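Local coordinates for Rho guanine nucleotide exchange factor 12 (Homo sapiens, PDB 1TXD), which acts as a guanine nucleotide exchange factor for the RhoA GTPase, with this fragment holding its DH and PH domains, at residues A333-S338 / A344-L349; T321-Q326 / S370-S375; E31-E36 / K87-R92. The protein carries 1 engineered substitution. One frame throughout, in Å; residues are numbered along the deposited sequence.

Contact 1 of 3, residues A333-S338 / A344-L349; sequences ALFVIS and AQIYEL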
ATOM      1  N   ALA A 333     -27.878  15.131 -12.729  1.00 63.88           N
ATOM      2  CA  ALA A 333     -26.698  15.468 -13.479  1.00 64.26           C
ATOM      3  C   ALA A 333     -26.202  16.789 -12.914  1.00 64.27           C
ATOM      4  O   ALA A 333     -26.728  17.292 -11.922  1.00 65.38           O
ATOM      5  CB  ALA A 333     -27.053  15.627 -14.953  1.00 64.08           C
ATOM      6  N   LEU A 334     -25.191  17.353 -13.554  1.00 64.01           N
ATOM      7  CA  LEU A 334     -24.615  18.609 -13.119  1.00 63.63           C
ATOM      8  C   LEU A 334     -24.250  19.407 -14.349  1.00 63.67           C
ATOM      9  O   LEU A 334     -24.023  18.850 -15.423  1.00 63.38           O
ATOM     10  CB  LEU A 334     -23.351  18.374 -12.280  1.00 63.90           C
ATOM     11  CG  LEU A 334     -23.425  17.422 -11.076  1.00 63.98           C
ATOM     12  CD1 LEU A 334     -22.042  16.981 -10.650  1.00 63.66           C
ATOM     13  CD2 LEU A 334     -24.136  18.092  -9.910  1.00 64.86           C
ATOM     14  N   PHE A 335     -24.208  20.719 -14.181  1.00 63.47           N
ATOM     15  CA  PHE A 335     -23.655  21.596 -15.184  1.00 63.81           C
ATOM     16  C   PHE A 335     -22.294  21.965 -14.649  1.00 63.07           C
ATOM     17  O   PHE A 335     -22.174  22.592 -13.600  1.00 63.53           O
ATOM     18  CB  PHE A 335     -24.517  22.855 -15.380  1.00 64.37           C
ATOM     19  CG  PHE A 335     -25.869  22.586 -15.989  1.00 65.31           C
ATOM     20  CD1 PHE A 335     -25.994  21.813 -17.134  1.00 65.66           C
ATOM     21  CD2 PHE A 335     -27.019  23.120 -15.419  1.00 66.29           C
ATOM     22  CE1 PHE A 335     -27.235  21.568 -17.691  1.00 66.15           C
ATOM     23  CE2 PHE A 335     -28.264  22.877 -15.974  1.00 66.49           C
ATOM     24  CZ  PHE A 335     -28.374  22.099 -17.111  1.00 66.57           C
ATOM     25  N   VAL A 336     -21.261  21.515 -15.335  1.00 61.98           N
ATOM     26  CA  VAL A 336     -19.940  22.001 -15.056  1.00 61.22           C
ATOM     27  C   VAL A 336     -19.787  23.126 -16.039  1.00 60.39           C
ATOM     28  O   VAL A 336     -20.086  22.971 -17.214  1.00 59.87           O
ATOM     29  CB  VAL A 336     -18.866  20.911 -15.240  1.00 60.81           C
ATOM     30  CG1 VAL A 336     -17.502  21.463 -14.899  1.00 61.08           C
ATOM     31  CG2 VAL A 336     -19.187  19.708 -14.367  1.00 61.30           C
ATOM     32  N   ILE A 337     -19.323  24.262 -15.547  1.00 60.23           N
ATOM     33  CA  ILE A 337     -19.331  25.479 -16.305  1.00 60.37           C
ATOM     34  C   ILE A 337     -17.949  26.086 -16.256  1.00 60.79           C
ATOM     35  O   ILE A 337     -17.541  26.592 -15.214  1.00 61.12           O
ATOM     36  CB  ILE A 337     -20.373  26.465 -15.701  1.00 60.75           C
ATOM     37  CG1 ILE A 337     -21.743  25.782 -15.524  1.00 60.56           C
ATOM     38  CG2 ILE A 337     -20.499  27.693 -16.570  1.00 59.88           C
ATOM     39  CD1 ILE A 337     -22.876  26.757 -15.196  1.00 61.22           C
ATOM     40  N   SER A 338     -17.236  26.055 -17.380  1.00 61.09           N
ATOM     41  CA  SER A 338     -15.896  26.638 -17.450  1.00 61.35           C
ATOM     42  C   SER A 338     -15.919  28.072 -17.972  1.00 61.71           C
ATOM     43  O   SER A 338     -16.535  28.357 -18.991  1.00 61.77           O
ATOM     44  CB  SER A 338     -14.959  25.771 -18.301  1.00 61.16           C
ATOM     45  OG  SER A 338     -13.680  25.699 -17.691  1.00 61.51           O
ATOM     46  N   ALA A 344     -18.638  31.318 -21.454  1.00 61.92           N
ATOM     47  CA  ALA A 344     -18.787  30.036 -20.786  1.00 61.47           C
ATOM     48  C   ALA A 344     -19.095  28.892 -21.750  1.00 61.25           C
ATOM     49  O   ALA A 344     -19.852  29.048 -22.705  1.00 61.14           O
ATOM     50  CB  ALA A 344     -19.873  30.124 -19.721  1.00 61.43           C
ATOM     51  N   GLN A 345     -18.472  27.744 -21.493  1.00 60.69           N
ATOM     52  CA  GLN A 345     -18.869  26.486 -22.102  1.00 60.03           C
ATOM     53  C   GLN A 345     -19.577  25.713 -20.998  1.00 59.48           C
ATOM     54  O   GLN A 345     -19.307  25.933 -19.821  1.00 59.42           O
ATOM     55  CB  GLN A 345     -17.641  25.730 -22.630  1.00 60.27           C
ATOM     56  CG  GLN A 345     -16.648  26.614 -23.409  1.00 60.13           C
ATOM     57  CD  GLN A 345     -15.776  25.828 -24.383  1.00 60.22           C
ATOM     58  OE1 GLN A 345     -15.210  24.790 -24.018  1.00 60.91           O
ATOM     59  NE2 GLN A 345     -15.659  26.322 -25.617  1.00 59.22           N
ATOM     60  N   ILE A 346     -20.502  24.839 -21.369  1.00 59.10           N
ATOM     61  CA  ILE A 346     -21.248  24.054 -20.388  1.00 58.90           C
ATOM     62  C   ILE A 346     -21.143  22.576 -20.731  1.00 58.32           C
ATOM     63  O   ILE A 346     -21.411  22.159 -21.857  1.00 57.70           O
ATOM     64  CB  ILE A 346     -22.749  24.490 -20.322  1.00 59.28           C
ATOM     65  CG1 ILE A 346     -22.877  25.899 -19.733  1.00 59.69           C
ATOM     66  CG2 ILE A 346     -23.574  23.502 -19.478  1.00 59.21           C
ATOM     67  CD1 ILE A 346     -24.164  26.597 -20.091  1.00 60.29           C
ATOM     68  N   TYR A 347     -20.725  21.795 -19.744  1.00 58.27           N
ATOM     69  CA  TYR A 347     -20.720  20.355 -19.848  1.00 58.06           C
ATOM     70  C   TYR A 347     -21.851  19.873 -18.972  1.00 58.66           C
ATOM     71  O   TYR A 347     -21.878  20.180 -17.785  1.00 58.62           O
ATOM     72  CB  TYR A 347     -19.385  19.770 -19.352  1.00 57.52           C
ATOM     73  CG  TYR A 347     -18.149  20.330 -20.028  1.00 55.60           C
ATOM     74  CD1 TYR A 347     -17.491  19.610 -21.032  1.00 55.09           C
ATOM     75  CD2 TYR A 347     -17.627  21.566 -19.652  1.00 54.62           C
ATOM     76  CE1 TYR A 347     -16.353  20.114 -21.648  1.00 54.10           C
ATOM     77  CE2 TYR A 347     -16.495  22.081 -20.266  1.00 54.34           C
ATOM     78  CZ  TYR A 347     -15.862  21.347 -21.258  1.00 54.17           C
ATOM     79  OH  TYR A 347     -14.739  21.849 -21.861  1.00 53.84           O
ATOM     80  N   GLU A 348     -22.795  19.150 -19.567  1.00 59.71           N
ATOM     81  CA  GLU A 348     -23.807  18.421 -18.810  1.00 60.20           C
ATOM     82  C   GLU A 348     -23.305  16.988 -18.612  1.00 60.98           C
ATOM     83  O   GLU A 348     -23.185  16.232 -19.576  1.00 61.09           O
ATOM     84  CB  GLU A 348     -25.141  18.436 -19.561  1.00 60.15           C
ATOM     85  CG  GLU A 348     -26.375  18.237 -18.682  1.00 59.91           C
ATOM     86  CD  GLU A 348     -27.688  18.390 -19.447  1.00 58.65           C
ATOM     87  OE1 GLU A 348     -27.732  19.183 -20.408  1.00 57.11           O
ATOM     88  OE2 GLU A 348     -28.675  17.704 -19.098  1.00 57.18           O
ATOM     89  N   LEU A 349     -22.990  16.634 -17.365  1.00 61.82           N
ATOM     90  CA  LEU A 349     -22.460  15.312 -17.017  1.00 62.31           C
ATOM     91  C   LEU A 349     -23.393  14.587 -16.051  1.00 63.11           C
ATOM     92  O   LEU A 349     -23.701  15.099 -14.981  1.00 62.98           O
ATOM     93  CB  LEU A 349     -21.073  15.452 -16.384  1.00 62.00           C
ATOM     94  CG  LEU A 349     -20.107  16.347 -17.158  1.00 61.32           C
ATOM     95  CD1 LEU A 349     -18.882  16.682 -16.325  1.00 61.23           C
ATOM     96  CD2 LEU A 349     -19.717  15.679 -18.467  1.00 61.20           C
TER

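Contact 2 of 3, residues T321-Q326 / S370-S375; sequences TVLVRQ and SVKEQS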
ATOM      1  N   THR A 321     -11.637  27.861 -12.949  1.00 58.99           N
ATOM      2  CA  THR A 321     -12.670  28.605 -13.648  1.00 59.77           C
ATOM      3  C   THR A 321     -14.059  27.996 -13.479  1.00 60.47           C
ATOM      4  O   THR A 321     -15.020  28.503 -14.039  1.00 60.93           O
ATOM      5  CB  THR A 321     -12.334  28.624 -15.154  1.00 59.80           C
ATOM      6  OG1 THR A 321     -12.469  27.299 -15.704  1.00 59.51           O
ATOM      7  CG2 THR A 321     -10.866  28.998 -15.398  1.00 59.33           C
ATOM      8  N   VAL A 322     -14.170  26.912 -12.716  1.00 61.46           N
ATOM      9  CA  VAL A 322     -15.397  26.123 -12.704  1.00 62.05           C
ATOM     10  C   VAL A 322     -16.433  26.648 -11.720  1.00 62.48           C
ATOM     11  O   VAL A 322     -16.106  27.112 -10.625  1.00 62.16           O
ATOM     12  CB  VAL A 322     -15.117  24.632 -12.416  1.00 62.09           C
ATOM     13  CG1 VAL A 322     -16.406  23.852 -12.197  1.00 62.56           C
ATOM     14  CG2 VAL A 322     -14.372  24.023 -13.569  1.00 62.75           C
ATOM     15  N   LEU A 323     -17.685  26.588 -12.165  1.00 62.95           N
ATOM     16  CA  LEU A 323     -18.855  26.709 -11.314  1.00 63.48           C
ATOM     17  C   LEU A 323     -19.697  25.473 -11.581  1.00 63.58           C
ATOM     18  O   LEU A 323     -19.800  25.015 -12.715  1.00 63.15           O
ATOM     19  CB  LEU A 323     -19.652  27.981 -11.652  1.00 63.97           C
ATOM     20  CG  LEU A 323     -19.130  29.307 -11.084  1.00 64.05           C
ATOM     21  CD1 LEU A 323     -19.971  30.471 -11.580  1.00 64.44           C
ATOM     22  CD2 LEU A 323     -19.104  29.273  -9.550  1.00 64.46           C
ATOM     23  N   VAL A 324     -20.285  24.920 -10.534  1.00 64.60           N
ATOM     24  CA  VAL A 324     -21.114  23.722 -10.677  1.00 65.36           C
ATOM     25  C   VAL A 324     -22.510  24.028 -10.153  1.00 65.72           C
ATOM     26  O   VAL A 324     -22.658  24.835  -9.245  1.00 65.65           O
ATOM     27  CB  VAL A 324     -20.507  22.530  -9.923  1.00 65.23           C
ATOM     28  CG1 VAL A 324     -21.375  21.281 -10.067  1.00 65.48           C
ATOM     29  CG2 VAL A 324     -19.105  22.253 -10.440  1.00 65.86           C
ATOM     30  N   ARG A 325     -23.518  23.397 -10.750  1.00 66.00           N
ATOM     31  CA  ARG A 325     -24.902  23.520 -10.305  1.00 66.27           C
ATOM     32  C   ARG A 325     -25.659  22.239 -10.634  1.00 67.32           C
ATOM     33  O   ARG A 325     -25.527  21.707 -11.733  1.00 67.70           O
ATOM     34  CB  ARG A 325     -25.613  24.709 -10.987  1.00 65.84           C
ATOM     35  CG  ARG A 325     -25.173  26.126 -10.551  1.00 64.48           C
ATOM     36  CD  ARG A 325     -25.382  26.428  -9.067  1.00 63.22           C
ATOM     37  NE  ARG A 325     -25.153  27.841  -8.733  1.00 62.31           N
ATOM     38  CZ  ARG A 325     -23.956  28.405  -8.567  1.00 61.65           C
ATOM     39  NH1 ARG A 325     -22.832  27.703  -8.716  1.00 62.63           N
ATOM     40  NH2 ARG A 325     -23.877  29.683  -8.240  1.00 61.32           N
ATOM     41  N   GLN A 326     -26.456  21.754  -9.685  1.00 68.24           N
ATOM     42  CA  GLN A 326     -27.378  20.650  -9.939  1.00 69.20           C
ATOM     43  C   GLN A 326     -28.374  21.053 -11.034  1.00 69.50           C
ATOM     44  O   GLN A 326     -28.592  22.249 -11.279  1.00 70.31           O
ATOM     45  CB  GLN A 326     -28.113  20.254  -8.645  1.00 69.73           C
ATOM     46  CG  GLN A 326     -28.712  18.856  -8.644  1.00 71.38           C
ATOM     47  CD  GLN A 326     -29.712  18.643  -7.518  1.00 72.96           C
ATOM     48  OE1 GLN A 326     -29.347  18.181  -6.440  1.00 74.92           O
ATOM     49  NE2 GLN A 326     -30.975  18.965  -7.772  1.00 73.38           N
ATOM     50  N   SER A 370     -10.496  25.488  -3.615  1.00 67.26           N
ATOM     51  CA  SER A 370      -9.145  25.405  -3.058  1.00 66.82           C
ATOM     52  C   SER A 370      -8.124  26.126  -3.942  1.00 66.51           C
ATOM     53  O   SER A 370      -7.237  26.816  -3.434  1.00 66.66           O
ATOM     54  CB  SER A 370      -8.727  23.942  -2.879  1.00 66.72           C
ATOM     55  OG  SER A 370      -7.470  23.847  -2.230  1.00 66.02           O
ATOM     56  N   VAL A 371      -8.257  25.959  -5.258  1.00 65.88           N
ATOM     57  CA  VAL A 371      -7.355  26.583  -6.230  1.00 65.25           C
ATOM     58  C   VAL A 371      -7.600  28.097  -6.310  1.00 64.02           C
ATOM     59  O   VAL A 371      -6.651  28.888  -6.377  1.00 63.88           O
ATOM     60  CB  VAL A 371      -7.511  25.942  -7.639  1.00 65.65           C
ATOM     61  CG1 VAL A 371      -6.674  26.689  -8.678  1.00 66.15           C
ATOM     62  CG2 VAL A 371      -7.119  24.462  -7.608  1.00 65.62           C
ATOM     63  N   LYS A 372      -8.876  28.485  -6.299  1.00 62.58           N
ATOM     64  CA  LYS A 372      -9.275  29.900  -6.294  1.00 61.52           C
ATOM     65  C   LYS A 372      -8.857  30.608  -4.994  1.00 59.74           C
ATOM     66  O   LYS A 372      -8.697  31.834  -4.965  1.00 59.56           O
ATOM     67  CB  LYS A 372     -10.793  30.032  -6.502  1.00 61.81           C
ATOM     68  CG  LYS A 372     -11.284  29.592  -7.884  1.00 62.50           C
ATOM     69  CD  LYS A 372     -12.812  29.496  -7.941  1.00 63.11           C
ATOM     70  CE  LYS A 372     -13.313  29.149  -9.345  1.00 63.40           C
ATOM     71  NZ  LYS A 372     -14.740  28.705  -9.364  1.00 63.39           N
ATOM     72  N   GLU A 373      -8.684  29.823  -3.930  1.00 57.66           N
ATOM     73  CA  GLU A 373      -8.205  30.326  -2.644  1.00 55.94           C
ATOM     74  C   GLU A 373      -6.700  30.606  -2.673  1.00 54.46           C
ATOM     75  O   GLU A 373      -6.247  31.620  -2.128  1.00 54.13           O
ATOM     76  CB  GLU A 373      -8.509  29.324  -1.516  1.00 55.77           C
ATOM     77  CG  GLU A 373      -9.467  29.846  -0.447  1.00 55.52           C
ATOM     78  CD  GLU A 373      -9.030  29.471   0.961  1.00 55.31           C
ATOM     79  OE1 GLU A 373      -8.704  28.282   1.188  1.00 55.06           O
ATOM     80  OE2 GLU A 373      -9.016  30.366   1.835  1.00 54.84           O
ATOM     81  N   GLN A 374      -5.936  29.709  -3.303  1.00 52.59           N
ATOM     82  CA  GLN A 374      -4.468  29.806  -3.321  1.00 51.21           C
ATOM     83  C   GLN A 374      -3.952  31.019  -4.120  1.00 50.68           C
ATOM     84  O   GLN A 374      -2.794  31.418  -3.970  1.00 50.44           O
ATOM     85  CB  GLN A 374      -3.836  28.502  -3.839  1.00 50.60           C
ATOM     86  CG  GLN A 374      -3.797  27.371  -2.800  1.00 49.85           C
ATOM     87  CD  GLN A 374      -2.699  26.339  -3.067  1.00 49.29           C
ATOM     88  OE1 GLN A 374      -2.895  25.403  -3.845  1.00 49.07           O
ATOM     89  NE2 GLN A 374      -1.551  26.508  -2.419  1.00 48.28           N
ATOM     90  N   SER A 375      -4.815  31.594  -4.962  1.00 50.05           N
ATOM     91  CA  SER A 375      -4.543  32.876  -5.622  1.00 49.52           C
ATOM     92  C   SER A 375      -4.476  34.008  -4.587  1.00 49.46           C
ATOM     93  O   SER A 375      -4.172  35.160  -4.912  1.00 49.36           O
ATOM     94  CB  SER A 375      -5.632  33.169  -6.667  1.00 49.34           C
ATOM     95  OG  SER A 375      -5.527  34.484  -7.184  1.00 49.20           O
TER

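Contact 3 of 3, residues E31-E36 / K87-R92; sequences ELFYTE and KAVRKR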
ATOM      1  N   GLU A  31       5.051 -17.321  20.776  1.00 24.34           N
ATOM      2  CA  GLU A  31       4.373 -17.108  19.532  1.00 24.60           C
ATOM      3  C   GLU A  31       4.997 -15.915  18.784  1.00 23.76           C
ATOM      4  O   GLU A  31       5.140 -15.975  17.579  1.00 22.98           O
ATOM      5  CB  GLU A  31       2.868 -16.881  19.790  1.00 27.78           C
ATOM      6  CG  GLU A  31       1.957 -16.751  18.569  1.00 30.42           C
ATOM      7  CD  GLU A  31       1.884 -18.002  17.703  1.00 36.24           C
ATOM      8  OE1 GLU A  31       2.774 -18.894  17.846  1.00 40.12           O
ATOM      9  OE2 GLU A  31       0.948 -18.086  16.850  1.00 37.09           O
ATOM     10  N   LEU A  32       5.338 -14.848  19.506  1.00 21.31           N
ATOM     11  CA  LEU A  32       5.923 -13.682  18.929  1.00 21.73           C
ATOM     12  C   LEU A  32       7.292 -14.056  18.395  1.00 21.75           C
ATOM     13  O   LEU A  32       7.578 -13.797  17.214  1.00 19.66           O
ATOM     14  CB  LEU A  32       6.039 -12.543  19.939  1.00 22.19           C
ATOM     15  CG  LEU A  32       7.030 -11.432  19.560  1.00 22.97           C
ATOM     16  CD1 LEU A  32       6.601 -10.635  18.309  1.00 23.13           C
ATOM     17  CD2 LEU A  32       7.201 -10.536  20.715  1.00 22.95           C
ATOM     18  N   PHE A  33       8.089 -14.738  19.212  1.00 20.14           N
ATOM     19  CA  PHE A  33       9.405 -15.139  18.764  1.00 22.69           C
ATOM     20  C   PHE A  33       9.350 -16.089  17.566  1.00 23.01           C
ATOM     21  O   PHE A  33      10.007 -15.832  16.589  1.00 23.61           O
ATOM     22  CB  PHE A  33      10.244 -15.750  19.886  1.00 23.60           C
ATOM     23  CG  PHE A  33      10.577 -14.786  21.024  1.00 26.18           C
ATOM     24  CD1 PHE A  33       9.962 -13.541  21.147  1.00 27.30           C
ATOM     25  CD2 PHE A  33      11.492 -15.162  21.999  1.00 28.31           C
ATOM     26  CE1 PHE A  33      10.257 -12.692  22.233  1.00 28.64           C
ATOM     27  CE2 PHE A  33      11.787 -14.312  23.059  1.00 29.86           C
ATOM     28  CZ  PHE A  33      11.170 -13.076  23.160  1.00 28.66           C
ATOM     29  N   TYR A  34       8.533 -17.141  17.641  1.00 23.06           N
ATOM     30  CA  TYR A  34       8.470 -18.173  16.634  1.00 24.40           C
ATOM     31  C   TYR A  34       8.014 -17.649  15.256  1.00 22.45           C
ATOM     32  O   TYR A  34       8.576 -18.039  14.251  1.00 21.36           O
ATOM     33  CB  TYR A  34       7.531 -19.309  17.101  1.00 27.28           C
ATOM     34  CG  TYR A  34       7.399 -20.458  16.110  1.00 34.45           C
ATOM     35  CD1 TYR A  34       8.151 -21.634  16.276  1.00 39.24           C
ATOM     36  CD2 TYR A  34       6.519 -20.379  14.983  1.00 38.01           C
ATOM     37  CE1 TYR A  34       8.047 -22.704  15.360  1.00 41.22           C
ATOM     38  CE2 TYR A  34       6.430 -21.429  14.065  1.00 40.63           C
ATOM     39  CZ  TYR A  34       7.197 -22.594  14.268  1.00 42.19           C
ATOM     40  OH  TYR A  34       7.127 -23.655  13.401  1.00 43.49           O
ATOM     41  N   THR A  35       6.979 -16.812  15.228  1.00 20.53           N
ATOM     42  CA  THR A  35       6.436 -16.305  13.984  1.00 20.93           C
ATOM     43  C   THR A  35       7.364 -15.228  13.432  1.00 20.93           C
ATOM     44  O   THR A  35       7.306 -14.952  12.264  1.00 19.35           O
ATOM     45  CB  THR A  35       5.044 -15.708  14.170  1.00 20.15           C
ATOM     46  OG1 THR A  35       5.077 -14.725  15.218  1.00 21.82           O
ATOM     47  CG2 THR A  35       4.066 -16.756  14.649  1.00 23.14           C
ATOM     48  N   GLU A  36       8.215 -14.625  14.278  1.00 21.74           N
ATOM     49  CA  GLU A  36       9.294 -13.782  13.771  1.00 21.94           C
ATOM     50  C   GLU A  36      10.333 -14.608  13.044  1.00 22.50           C
ATOM     51  O   GLU A  36      10.871 -14.151  12.021  1.00 19.44           O
ATOM     52  CB  GLU A  36      10.023 -12.969  14.865  1.00 22.46           C
ATOM     53  CG  GLU A  36      11.024 -11.970  14.283  1.00 21.66           C
ATOM     54  CD  GLU A  36      10.338 -10.794  13.661  1.00 23.34           C
ATOM     55  OE1 GLU A  36      10.960 -10.120  12.827  1.00 24.73           O
ATOM     56  OE2 GLU A  36       9.158 -10.557  13.971  1.00 21.79           O
ATOM     57  N   LYS A  87      16.136 -14.023  20.109  1.00 28.74           N
ATOM     58  CA  LYS A  87      16.973 -15.161  20.513  1.00 30.95           C
ATOM     59  C   LYS A  87      17.760 -14.880  21.803  1.00 31.48           C
ATOM     60  O   LYS A  87      17.866 -15.755  22.660  1.00 32.41           O
ATOM     61  CB  LYS A  87      17.931 -15.609  19.395  1.00 31.86           C
ATOM     62  CG  LYS A  87      17.445 -16.862  18.605  1.00 35.08           C
ATOM     63  CD  LYS A  87      17.620 -16.748  17.058  1.00 37.07           C
ATOM     64  CE  LYS A  87      16.832 -17.861  16.314  1.00 37.85           C
ATOM     65  NZ  LYS A  87      16.924 -17.812  14.808  1.00 38.53           N
ATOM     66  N   ALA A  88      18.296 -13.663  21.919  1.00 31.80           N
ATOM     67  CA  ALA A  88      19.156 -13.264  23.024  1.00 31.52           C
ATOM     68  C   ALA A  88      18.355 -13.105  24.290  1.00 31.95           C
ATOM     69  O   ALA A  88      18.877 -13.338  25.378  1.00 33.66           O
ATOM     70  CB  ALA A  88      19.885 -11.956  22.705  1.00 30.75           C
ATOM     71  N   VAL A  89      17.098 -12.701  24.166  1.00 31.76           N
ATOM     72  CA  VAL A  89      16.253 -12.584  25.336  1.00 32.69           C
ATOM     73  C   VAL A  89      16.120 -13.937  26.003  1.00 35.35           C
ATOM     74  O   VAL A  89      16.091 -13.998  27.219  1.00 35.12           O
ATOM     75  CB  VAL A  89      14.862 -11.970  25.040  1.00 31.19           C
ATOM     76  CG1 VAL A  89      13.907 -12.191  26.195  1.00 31.17           C
ATOM     77  CG2 VAL A  89      14.986 -10.518  24.800  1.00 30.23           C
ATOM     78  N   ARG A  90      16.037 -15.009  25.209  1.00 38.73           N
ATOM     79  CA  ARG A  90      15.929 -16.387  25.723  1.00 40.85           C
ATOM     80  C   ARG A  90      17.211 -16.914  26.335  1.00 40.78           C
ATOM     81  O   ARG A  90      17.181 -17.713  27.256  1.00 41.61           O
ATOM     82  CB  ARG A  90      15.605 -17.344  24.592  1.00 41.97           C
ATOM     83  CG  ARG A  90      14.253 -17.211  24.018  1.00 45.29           C
ATOM     84  CD  ARG A  90      13.678 -18.554  23.612  1.00 48.46           C
ATOM     85  NE  ARG A  90      12.309 -18.401  23.147  1.00 49.95           N
ATOM     86  CZ  ARG A  90      11.878 -18.734  21.941  1.00 52.22           C
ATOM     87  NH1 ARG A  90      12.694 -19.268  21.038  1.00 53.34           N
ATOM     88  NH2 ARG A  90      10.611 -18.530  21.632  1.00 52.92           N
ATOM     89  N   LYS A  91      18.326 -16.488  25.761  1.00 41.49           N
ATOM     90  CA  LYS A  91      19.666 -16.917  26.133  1.00 42.29           C
ATOM     91  C   LYS A  91      20.064 -16.326  27.492  1.00 42.68           C
ATOM     92  O   LYS A  91      21.136 -16.631  28.013  1.00 42.88           O
ATOM     93  CB  LYS A  91      20.614 -16.444  25.010  1.00 43.20           C
ATOM     94  CG  LYS A  91      22.129 -16.609  25.163  1.00 44.19           C
ATOM     95  CD  LYS A  91      22.871 -15.725  24.122  1.00 44.77           C
ATOM     96  CE  LYS A  91      22.733 -16.242  22.673  1.00 44.75           C
ATOM     97  NZ  LYS A  91      21.648 -15.561  21.851  1.00 43.62           N
ATOM     98  N   ARG A  92      19.208 -15.474  28.060  1.00 43.09           N
ATOM     99  CA  ARG A  92      19.501 -14.794  29.329  1.00 43.71           C
ATOM    100  C   ARG A  92      19.500 -15.731  30.541  1.00 44.85           C
ATOM    101  O   ARG A  92      20.218 -15.475  31.509  1.00 46.43           O
ATOM    102  CB  ARG A  92      18.528 -13.628  29.548  1.00 42.51           C
ATOM    103  CG  ARG A  92      18.732 -12.513  28.563  1.00 41.10           C
ATOM    104  CD  ARG A  92      18.320 -11.149  29.033  1.00 40.41           C
ATOM    105  NE  ARG A  92      16.869 -10.992  29.057  1.00 38.97           N
ATOM    106  CZ  ARG A  92      16.190  -9.948  28.573  1.00 38.42           C
ATOM    107  NH1 ARG A  92      16.794  -8.926  27.984  1.00 38.67           N
ATOM    108  NH2 ARG A  92      14.877  -9.927  28.692  1.00 38.21           N
TER

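Contact 1 of 3, residues A333-S338 / A344-L349
V336 and Y347 face each other as a hydrogen-bonded pair in a beta hairpin of the PH domain, with a backbone bond in each direction. The strands run antiparallel, at 157°. L334 with L349 and S338 with Q345 are the other hydrogen-bonded pairs. One sheet face carries V336, Y347 and L349. There V336 CG2 pushes against L349 CD1 at 3.6 Å, the two branches crossing at a slant. The two methyls abut, and L349 goes on to touch L263 and W265 of strand 257-266. The other face carries F335, I337, I346 and E348. F335 CG lies anti to its carbonyl carbon (chi1 -68°), which leans the ring toward the partner strand. The CD1-CE1 side of the ring settles into the hollow bounded by the I346 CG2 methyl, 3.8 Å from F335 CD1, and the stem of E348, which runs beside it in the same direction. Replacing F335 by alanine would probably open a gap beside I346 and take away the ring packed along the E348 stem. I337 CG2 is a smaller bump against A344 CB, 4.0 Å away. The E348 carboxylate stands 77° from the F335 ring, and its OE1 lies in the ring plane at the edge, 3.6 Å from F335 CE1.

Contact 2 of 3, residues T321-Q326 / S370-S375
K372 reaches out to T321-L323 with its side-chain end and is the one residue of 370-375 that touches this strand segment. Its ammonium NZ donates a hydrogen bond to V322 O. The modelled distance from K372 NZ to V322 O is 2.4 Å, very short, so the exact geometry is doubtful. K372 CE follows behind, 3.7 Å from V322 O and 4.2 Å from T321 N. L323 CD2 sits loosely by, 4.4 Å from K372 NZ. The long reach comes from the lysine torsions: CG is anti to the carbonyl carbon (chi1 -67°), and the chain beyond it is fully extended. It spans from the C-terminal helix 354-374 of the PH domain to strand 322-326 of its beta sandwich. Deeper in, V324 packs on I364 and C365 of the same helix. L323 and R325 spend their backbone bonds on I337 and F335, so the carbonyls of V322 and V324 point to the other side of the strand. R325 folds back to the second of these: R325 NH1 lies 2.9 Å from V324 O in an almost straight bond (170°), from above the carbonyl plane. At the start of the segment, T321 OG1 is tied to S338 OG and to K318 O, while V322 leans on V336.

Contact 3 of 3, residues E31-E36 / K87-R92
F33 and R90 run alongside one another, head to tail. F33 comes from helix 20-57 and R90 from the end of helix 72-90, two helices of the DH domain. The phenyl ring and the guanidinium are turned 43° apart, so they do not stack flat. The closest meeting is at the root of the ring: R90 NH2 is 3.3 Å from F33 CB. From there the guanidinium passes obliquely along the ring, with R90 NE 3.5 Å from F33 CD2. On the arginine side, F33 CD2 sits over one face of the guanidinium, 3.2 Å above its plane and offset toward the rim. Further back, R90 CG lies in the ring plane at the edge, 3.9 Å from F33 CE2. The arginine bends at chi2 (-144°), and this turn lets its stem follow the ring edge before the guanidinium arrives at F33 CB.

V89 meets the far end of the same ring. Its side chain stands roughly perpendicular to that of F33, and V89 CG1 touches the edge at F33 CZ, 4.2 Å away. F33 CG is anti to its carbonyl carbon, which sends the ring toward helix 72-90, where R90 and V89 meet neighbouring parts of its rim. Around them, M86, I101 and W108 also pack on F33, so the ring is buried in the helical bundle. V89 shares W108 as a neighbour and rests CG2 over the rim of one face of the R92 guanidinium, which is salt-bridged to D104.

No hydrogen bond joins the two segments. The helices are held here by packing against a phenyl ring, partly by carbon and partly by the guanidinium. R90 NH1 also lies near R37 NH2, so the like charge there probably raises the electrostatic cost of keeping the arginine in this place.

From the N terminus, contact 3 comes first. It ties helix 20-57 to the end of helix 72-90 and closes a loop of 50 residues, almost all helical, in the DH domain. It is complete long before the PH domain strands begin. Contact 2 opens next, at 321-326, and closes only at 370-375. Contact 1 is nested inside that loop and closes a short turn of five residues. Strands 322-326 and 333-339 are sheet neighbours, so contacts 1 and 2 touch directly. Together they join the hairpin, its flanking strand and the C-terminal helix. Contact 3 lies apart, its centre 63 Å from that of contact 1.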